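Local coordinates for protein export chaperone SatS (Mycobacterium tuberculosis H37Rv, PDB 6DNM) that acts as a chaperone for the SecA2 protein export pathway of the bacterium, at residues A[43-55]-A[179-190]. Residues are numbered along the deposited sequence; the frame is centred on the assembly and turned at random.
Sequences FLGRNGRISVFGS and LERFVESRLRRE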
ATOM      1  N   PHE A  43      -2.851  -3.603  -8.452  1.00 14.72           N
ATOM      2  CA  PHE A  43      -1.501  -3.070  -8.347  1.00 13.18           C
ATOM      3  C   PHE A  43      -0.689  -3.469  -9.572  1.00 13.48           C
ATOM      4  O   PHE A  43      -1.033  -4.394 -10.308  1.00 14.83           O
ATOM      5  CB  PHE A  43      -0.786  -3.620  -7.107  1.00 13.43           C
ATOM      6  CG  PHE A  43      -1.317  -3.100  -5.798  1.00 13.59           C
ATOM      7  CD1 PHE A  43      -0.677  -2.062  -5.136  1.00 14.54           C
ATOM      8  CD2 PHE A  43      -2.417  -3.691  -5.193  1.00 13.81           C
ATOM      9  CE1 PHE A  43      -1.143  -1.607  -3.922  1.00 14.63           C
ATOM     10  CE2 PHE A  43      -2.884  -3.235  -3.968  1.00 15.18           C
ATOM     11  CZ  PHE A  43      -2.244  -2.194  -3.335  1.00 15.62           C
ATOM     12  N   LEU A  44       0.406  -2.752  -9.781  1.00 13.12           N
ATOM     13  CA  LEU A  44       1.430  -3.192 -10.712  1.00 12.87           C
ATOM     14  C   LEU A  44       2.009  -4.492 -10.173  1.00 13.73           C
ATOM     15  O   LEU A  44       2.750  -4.492  -9.188  1.00 15.47           O
ATOM     16  CB  LEU A  44       2.498  -2.109 -10.824  1.00 13.88           C
ATOM     17  CG  LEU A  44       3.644  -2.385 -11.785  1.00 13.76           C
ATOM     18  CD1 LEU A  44       3.116  -2.417 -13.232  1.00 16.61           C
ATOM     19  CD2 LEU A  44       4.743  -1.327 -11.617  1.00 15.16           C
ATOM     20  N   GLY A  45       1.642  -5.607 -10.784  1.00 14.23           N
ATOM     21  CA  GLY A  45       2.011  -6.903 -10.251  1.00 15.01           C
ATOM     22  C   GLY A  45       1.332  -7.993 -11.044  1.00 16.53           C
ATOM     23  O   GLY A  45       0.652  -7.739 -12.040  1.00 16.96           O
ATOM     24  N   ARG A  46       1.531  -9.223 -10.576  1.00 16.95           N
ATOM     25  CA  ARG A  46       0.921 -10.381 -11.210  1.00 19.62           C
ATOM     26  C   ARG A  46       0.754 -11.468 -10.164  1.00 20.21           C
ATOM     27  O   ARG A  46       1.518 -11.535  -9.197  1.00 20.29           O
ATOM     28  CB  ARG A  46       1.787 -10.915 -12.362  1.00 23.33           C
ATOM     29  CG  ARG A  46       3.203 -11.286 -11.925  1.00 28.50           C
ATOM     30  CD  ARG A  46       4.202 -11.253 -13.079  1.00 33.19           C
ATOM     31  NE  ARG A  46       5.488 -11.841 -12.706  1.00 36.16           N
ATOM     32  CZ  ARG A  46       6.546 -11.143 -12.301  1.00 38.02           C
ATOM     33  NH1 ARG A  46       7.672 -11.769 -11.984  1.00 38.94           N
ATOM     34  NH2 ARG A  46       6.483  -9.822 -12.215  1.00 38.21           N
ATOM     35  N   ASN A  47      -0.264 -12.306 -10.359  1.00 20.75           N
ATOM     36  CA  ASN A  47      -0.497 -13.470  -9.501  1.00 22.84           C
ATOM     37  C   ASN A  47      -0.581 -13.090  -8.022  1.00 22.33           C
ATOM     38  O   ASN A  47      -0.048 -13.778  -7.148  1.00 23.23           O
ATOM     39  CB  ASN A  47       0.545 -14.563  -9.753  1.00 26.80           C
ATOM     40  CG  ASN A  47       0.629 -14.954 -11.219  1.00 30.96           C
ATOM     41  OD1 ASN A  47      -0.392 -15.120 -11.879  1.00 32.88           O
ATOM     42  ND2 ASN A  47       1.847 -15.095 -11.734  1.00 32.51           N
ATOM     43  N   GLY A  48      -1.253 -11.976  -7.738  1.00 20.49           N
ATOM     44  CA  GLY A  48      -1.465 -11.572  -6.358  1.00 19.34           C
ATOM     45  C   GLY A  48      -0.265 -11.020  -5.620  1.00 19.75           C
ATOM     46  O   GLY A  48      -0.345 -10.841  -4.397  1.00 19.82           O
ATOM     47  N   ARG A  49       0.844 -10.748  -6.309  1.00 17.97           N
ATOM     48  CA  ARG A  49       2.018 -10.145  -5.687  1.00 18.38           C
ATOM     49  C   ARG A  49       2.350  -8.832  -6.384  1.00 16.70           C
ATOM     50  O   ARG A  49       2.297  -8.734  -7.615  1.00 16.50           O
ATOM     51  CB  ARG A  49       3.234 -11.082  -5.720  1.00 20.63           C
ATOM     52  CG  ARG A  49       3.051 -12.411  -4.975  1.00 24.30           C
ATOM     53  CD  ARG A  49       4.329 -12.841  -4.238  1.00 29.61           C
ATOM     54  NE  ARG A  49       5.455 -13.078  -5.136  1.00 35.24           N
ATOM     55  CZ  ARG A  49       6.725 -12.864  -4.808  1.00 36.60           C
ATOM     56  NH1 ARG A  49       7.034 -12.401  -3.605  1.00 35.65           N
ATOM     57  NH2 ARG A  49       7.688 -13.105  -5.686  1.00 38.49           N
ATOM     58  N   ILE A  50       2.699  -7.836  -5.582  1.00 16.03           N
ATOM     59  CA  ILE A  50       2.896  -6.462  -6.031  1.00 14.97           C
ATOM     60  C   ILE A  50       4.368  -6.258  -6.355  1.00 14.44           C
ATOM     61  O   ILE A  50       5.233  -6.481  -5.502  1.00 15.45           O
ATOM     62  CB  ILE A  50       2.461  -5.485  -4.928  1.00 15.28           C
ATOM     63  CG1 ILE A  50       0.983  -5.692  -4.578  1.00 16.81           C
ATOM     64  CG2 ILE A  50       2.791  -4.040  -5.310  1.00 15.01           C
ATOM     65  CD1 ILE A  50       0.607  -5.159  -3.216  1.00 17.57           C
ATOM     66  N   SER A  51       4.654  -5.796  -7.573  1.00 13.87           N
ATOM     67  CA  SER A  51       6.023  -5.450  -7.943  1.00 14.42           C
ATOM     68  C   SER A  51       6.425  -4.136  -7.280  1.00 14.57           C
ATOM     69  O   SER A  51       5.769  -3.108  -7.480  1.00 15.31           O
ATOM     70  CB  SER A  51       6.130  -5.306  -9.460  1.00 14.79           C
ATOM     71  OG  SER A  51       6.001  -6.560 -10.105  1.00 16.55           O
ATOM     72  N   VAL A  52       7.516  -4.162  -6.508  1.00 13.58           N
ATOM     73  CA  VAL A  52       8.015  -2.971  -5.834  1.00 12.78           C
ATOM     74  C   VAL A  52       9.413  -2.626  -6.326  1.00 12.72           C
ATOM     75  O   VAL A  52      10.201  -3.499  -6.707  1.00 15.12           O
ATOM     76  CB  VAL A  52       7.987  -3.099  -4.297  1.00 13.60           C
ATOM     77  CG1 VAL A  52       6.546  -3.189  -3.822  1.00 13.93           C
ATOM     78  CG2 VAL A  52       8.813  -4.294  -3.822  1.00 14.04           C
ATOM     79  N   PHE A  53       9.723  -1.329  -6.271  1.00 12.70           N
ATOM     80  CA  PHE A  53      10.947  -0.750  -6.814  1.00 12.36           C
ATOM     81  C   PHE A  53      11.575   0.183  -5.788  1.00 13.60           C
ATOM     82  O   PHE A  53      10.865   0.869  -5.051  1.00 14.05           O
ATOM     83  CB  PHE A  53      10.643  -0.006  -8.126  1.00 13.94           C
ATOM     84  CG  PHE A  53      10.066  -0.902  -9.174  1.00 14.06           C
ATOM     85  CD1 PHE A  53      10.892  -1.527 -10.102  1.00 15.27           C
ATOM     86  CD2 PHE A  53       8.699  -1.178  -9.200  1.00 14.50           C
ATOM     87  CE1 PHE A  53      10.361  -2.399 -11.042  1.00 15.55           C
ATOM     88  CE2 PHE A  53       8.165  -2.043 -10.140  1.00 16.24           C
ATOM     89  CZ  PHE A  53       8.993  -2.648 -11.062  1.00 15.89           C
ATOM     90  N   GLY A  54      12.912   0.195  -5.725  1.00 13.98           N
ATOM     91  CA  GLY A  54      13.578   0.987  -4.708  1.00 15.26           C
ATOM     92  C   GLY A  54      13.703   2.459  -5.022  1.00 15.79           C
ATOM     93  O   GLY A  54      14.178   3.228  -4.180  1.00 17.97           O
ATOM     94  N   SER A  55      13.299   2.873  -6.217  1.00 14.93           N
ATOM     95  CA  SER A  55      13.410   4.267  -6.602  1.00 16.24           C
ATOM     96  C   SER A  55      12.409   4.555  -7.703  1.00 16.46           C
ATOM     97  O   SER A  55      11.942   3.651  -8.409  1.00 15.87           O
ATOM     98  CB  SER A  55      14.817   4.609  -7.099  1.00 17.64           C
ATOM     99  OG  SER A  55      15.107   3.921  -8.306  1.00 19.54           O
ATOM    100  N   LEU A 179       0.922 -10.273  10.465  1.00 15.58           N
ATOM    101  CA  LEU A 179       0.342  -9.527   9.359  1.00 16.38           C
ATOM    102  C   LEU A 179       1.419  -8.835   8.530  1.00 16.16           C
ATOM    103  O   LEU A 179       1.350  -8.832   7.294  1.00 16.57           O
ATOM    104  CB  LEU A 179      -0.685  -8.540   9.907  1.00 17.85           C
ATOM    105  CG  LEU A 179      -1.544  -7.780   8.901  1.00 19.43           C
ATOM    106  CD1 LEU A 179      -2.294  -8.743   7.981  1.00 20.71           C
ATOM    107  CD2 LEU A 179      -2.502  -6.869   9.632  1.00 18.38           C
ATOM    108  N   GLU A 180       2.437  -8.261   9.185  1.00 15.24           N
ATOM    109  CA  GLU A 180       3.510  -7.621   8.432  1.00 16.61           C
ATOM    110  C   GLU A 180       4.309  -8.640   7.625  1.00 16.52           C
ATOM    111  O   GLU A 180       4.745  -8.330   6.510  1.00 17.56           O
ATOM    112  CB  GLU A 180       4.403  -6.765   9.344  1.00 18.88           C
ATOM    113  CG  GLU A 180       5.358  -5.874   8.542  1.00 20.72           C
ATOM    114  CD  GLU A 180       5.970  -4.710   9.326  1.00 24.10           C
ATOM    115  OE1 GLU A 180       5.796  -4.615  10.564  1.00 24.64           O
ATOM    116  OE2 GLU A 180       6.641  -3.882   8.672  1.00 25.40           O
ATOM    117  N   ARG A 181       4.478  -9.864   8.147  1.00 16.65           N
ATOM    118  CA  ARG A 181       5.109 -10.922   7.360  1.00 17.83           C
ATOM    119  C   ARG A 181       4.275 -11.262   6.133  1.00 17.77           C
ATOM    120  O   ARG A 181       4.820 -11.483   5.043  1.00 18.41           O
ATOM    121  CB  ARG A 181       5.326 -12.172   8.217  1.00 20.25           C
ATOM    122  CG  ARG A 181       6.484 -12.073   9.199  1.00 22.00           C
ATOM    123  CD  ARG A 181       6.833 -13.446   9.777  1.00 24.34           C
ATOM    124  NE  ARG A 181       5.763 -14.007  10.606  1.00 26.70           N
ATOM    125  CZ  ARG A 181       5.604 -13.766  11.905  1.00 28.40           C
ATOM    126  NH1 ARG A 181       6.441 -12.962  12.549  1.00 30.00           N
ATOM    127  NH2 ARG A 181       4.605 -14.336  12.567  1.00 28.04           N
ATOM    128  N   PHE A 182       2.947 -11.295   6.284  1.00 17.19           N
ATOM    129  CA  PHE A 182       2.085 -11.511   5.125  1.00 17.08           C
ATOM    130  C   PHE A 182       2.285 -10.417   4.083  1.00 16.73           C
ATOM    131  O   PHE A 182       2.443 -10.695   2.889  1.00 16.58           O
ATOM    132  CB  PHE A 182       0.615 -11.581   5.543  1.00 18.57           C
ATOM    133  CG  PHE A 182      -0.330 -11.530   4.379  1.00 19.56           C
ATOM    134  CD1 PHE A 182      -0.514 -12.646   3.579  1.00 21.27           C
ATOM    135  CD2 PHE A 182      -0.981 -10.351   4.045  1.00 20.35           C
ATOM    136  CE1 PHE A 182      -1.357 -12.598   2.483  1.00 21.54           C
ATOM    137  CE2 PHE A 182      -1.831 -10.295   2.957  1.00 21.30           C
ATOM    138  CZ  PHE A 182      -2.015 -11.423   2.169  1.00 21.72           C
ATOM    139  N   VAL A 183       2.273  -9.156   4.518  1.00 16.21           N
ATOM    140  CA  VAL A 183       2.478  -8.051   3.588  1.00 17.60           C
ATOM    141  C   VAL A 183       3.794  -8.215   2.844  1.00 17.14           C
ATOM    142  O   VAL A 183       3.851  -8.101   1.612  1.00 17.37           O
ATOM    143  CB  VAL A 183       2.411  -6.709   4.330  1.00 19.08           C
ATOM    144  CG1 VAL A 183       2.813  -5.595   3.407  1.00 20.07           C
ATOM    145  CG2 VAL A 183       1.023  -6.492   4.870  1.00 20.25           C
ATOM    146  N   GLU A 184       4.873  -8.488   3.583  1.00 17.81           N
ATOM    147  CA  GLU A 184       6.172  -8.655   2.942  1.00 19.71           C
ATOM    148  C   GLU A 184       6.156  -9.783   1.921  1.00 18.82           C
ATOM    149  O   GLU A 184       6.802  -9.675   0.874  1.00 20.16           O
ATOM    150  CB  GLU A 184       7.262  -8.879   3.990  1.00 22.47           C
ATOM    151  CG  GLU A 184       7.548  -7.657   4.856  1.00 24.34           C
ATOM    152  CD  GLU A 184       8.410  -6.632   4.142  1.00 27.18           C
ATOM    153  OE1 GLU A 184       8.770  -6.872   2.973  1.00 29.20           O
ATOM    154  OE2 GLU A 184       8.731  -5.590   4.747  1.00 29.17           O
ATOM    155  N   SER A 185       5.400 -10.850   2.189  1.00 17.94           N
ATOM    156  CA  SER A 185       5.306 -11.961   1.248  1.00 18.77           C
ATOM    157  C   SER A 185       4.635 -11.552  -0.058  1.00 18.58           C
ATOM    158  O   SER A 185       4.830 -12.227  -1.077  1.00 21.38           O
ATOM    159  CB  SER A 185       4.559 -13.137   1.888  1.00 20.80           C
ATOM    160  OG  SER A 185       3.148 -13.002   1.765  1.00 20.74           O
ATOM    161  N   ARG A 186       3.857 -10.468  -0.054  1.00 16.55           N
ATOM    162  CA  ARG A 186       3.136 -10.005  -1.231  1.00 17.51           C
ATOM    163  C   ARG A 186       3.876  -8.924  -2.005  1.00 17.15           C
ATOM    164  O   ARG A 186       3.385  -8.488  -3.051  1.00 18.08           O
ATOM    165  CB  ARG A 186       1.742  -9.489  -0.844  1.00 18.29           C
ATOM    166  CG  ARG A 186       0.869 -10.493  -0.102  1.00 20.34           C
ATOM    167  CD  ARG A 186       0.453 -11.643  -0.997  1.00 23.38           C
ATOM    168  NE  ARG A 186       1.447 -12.708  -0.970  1.00 26.42           N
ATOM    169  CZ  ARG A 186       1.478 -13.717  -1.833  1.00 29.48           C
ATOM    170  NH1 ARG A 186       0.564 -13.796  -2.792  1.00 30.33           N
ATOM    171  NH2 ARG A 186       2.424 -14.641  -1.742  1.00 31.14           N
ATOM    172  N   LEU A 187       5.035  -8.478  -1.526  1.00 17.03           N
ATOM    173  CA  LEU A 187       5.825  -7.455  -2.203  1.00 17.76           C
ATOM    174  C   LEU A 187       6.985  -8.134  -2.919  1.00 19.57           C
ATOM    175  O   LEU A 187       7.960  -8.549  -2.278  1.00 20.54           O
ATOM    176  CB  LEU A 187       6.346  -6.439  -1.188  1.00 17.76           C
ATOM    177  CG  LEU A 187       5.313  -5.730  -0.312  1.00 18.70           C
ATOM    178  CD1 LEU A 187       5.975  -4.685   0.582  1.00 19.44           C
ATOM    179  CD2 LEU A 187       4.205  -5.107  -1.152  1.00 18.72           C
ATOM    180  N   ARG A 188       6.883  -8.221  -4.246  1.00 18.11           N
ATOM    181  CA  ARG A 188       7.878  -8.876  -5.090  1.00 17.38           C
ATOM    182  C   ARG A 188       8.942  -7.850  -5.473  1.00 16.81           C
ATOM    183  O   ARG A 188       8.664  -6.887  -6.198  1.00 17.07           O
ATOM    184  CB  ARG A 188       7.196  -9.442  -6.336  1.00 18.67           C
ATOM    185  CG  ARG A 188       8.112 -10.239  -7.261  1.00 21.89           C
ATOM    186  CD  ARG A 188       7.569 -10.321  -8.693  1.00 24.77           C
ATOM    187  NE  ARG A 188       6.198 -10.835  -8.771  1.00 26.82           N
ATOM    188  CZ  ARG A 188       5.863 -12.125  -8.791  1.00 30.49           C
ATOM    189  NH1 ARG A 188       6.797 -13.066  -8.729  1.00 31.86           N
ATOM    190  NH2 ARG A 188       4.584 -12.474  -8.868  1.00 30.87           N
ATOM    191  N   ARG A 189      10.160  -8.052  -4.995  1.00 17.30           N
ATOM    192  CA  ARG A 189      11.248  -7.145  -5.329  1.00 19.21           C
ATOM    193  C   ARG A 189      11.635  -7.352  -6.786  1.00 23.20           C
ATOM    194  O   ARG A 189      12.016  -8.455  -7.181  1.00 23.59           O
ATOM    195  CB  ARG A 189      12.438  -7.420  -4.411  1.00 19.84           C
ATOM    196  CG  ARG A 189      12.373  -6.704  -3.069  1.00 20.15           C
ATOM    197  CD  ARG A 189      11.340  -7.304  -2.135  1.00 19.99           C
ATOM    198  NE  ARG A 189      11.551  -6.842  -0.768  1.00 19.00           N
ATOM    199  CZ  ARG A 189      10.695  -7.015   0.233  1.00 19.48           C
ATOM    200  NH1 ARG A 189      10.995  -6.539   1.437  1.00 19.94           N
ATOM    201  NH2 ARG A 189       9.544  -7.652   0.038  1.00 21.74           N
ATOM    202  N   GLU A 190      11.505  -6.306  -7.596  1.00 26.67           N
ATOM    203  CA  GLU A 190      11.955  -6.381  -8.981  1.00 30.59           C
ATOM    204  C   GLU A 190      13.376  -5.846  -9.090  1.00 32.98           C
ATOM    205  O   GLU A 190      14.063  -5.692  -8.082  1.00 33.61           O
ATOM    206  CB  GLU A 190      11.018  -5.605  -9.909  1.00 32.90           C
ATOM    207  CG  GLU A 190       9.576  -6.076  -9.869  1.00 34.64           C
ATOM    208  CD  GLU A 190       9.318  -7.292 -10.740  1.00 35.59           C
ATOM    209  OE1 GLU A 190       8.171  -7.460 -11.198  1.00 34.58           O
ATOM    210  OE2 GLU A 190      10.257  -8.080 -10.976  1.00 37.49           O
TER
HETATM  211  O   HOH W   1       4.656  -8.954  -9.095  1.00 19.85           O
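A chi1 of -176°, which sets CG of Arg188 opposite its own N, and a bend at chi3 carry the Arg188 guanidinium across to the 46-49 turn, where it meets Arg46, extended from CG to NE. The two side chains run across each other at about a right angle, yet their guanidinium groups lie flat on each other, centres 3.7 Å apart and planes at 15°. Over the opposite face of Arg188 comes NE of the bent Arg49 side chain, its plane turned 71° from that of Arg188 and so not stacked; Arg49 NH2 and Arg188 NH1, both donors, approach to 3.2 Å without a hydrogen bond. Arg188 NH2 donates within its own plane to Arg46 O (3.2 Å), reaching it from above the carbonyl plane, while Arg49 N closes the type I' turn on the other face of that oxygen. A water donates to Arg49 O and Ser51 OG.

Glu190 OE1 takes two bonds: Arg46 NH2 meets its syn side at 3.1 Å as a salt bridge, and Ser51 OG donates from the anti side at 2.6 Å. Beneath this polar layer the strands pair in parallel, Ile50 N bonding to Arg186 O (2.7 Å) and Val52 N to Arg188 O (3.0 Å). Leu187 CD2 packs against Val52 CG1 (4.0 Å) and Ile50 CD1 on the face away from Arg188, and Ile50 continues to helix 117-134. The C-terminal strand thereby forms one edge of a three-stranded sheet containing the 45-52 hairpin. The positive charge concentrated around the Arg46-Arg188 stack is probably balanced in part by the Glu190 carboxylate and the bond to Arg46 O.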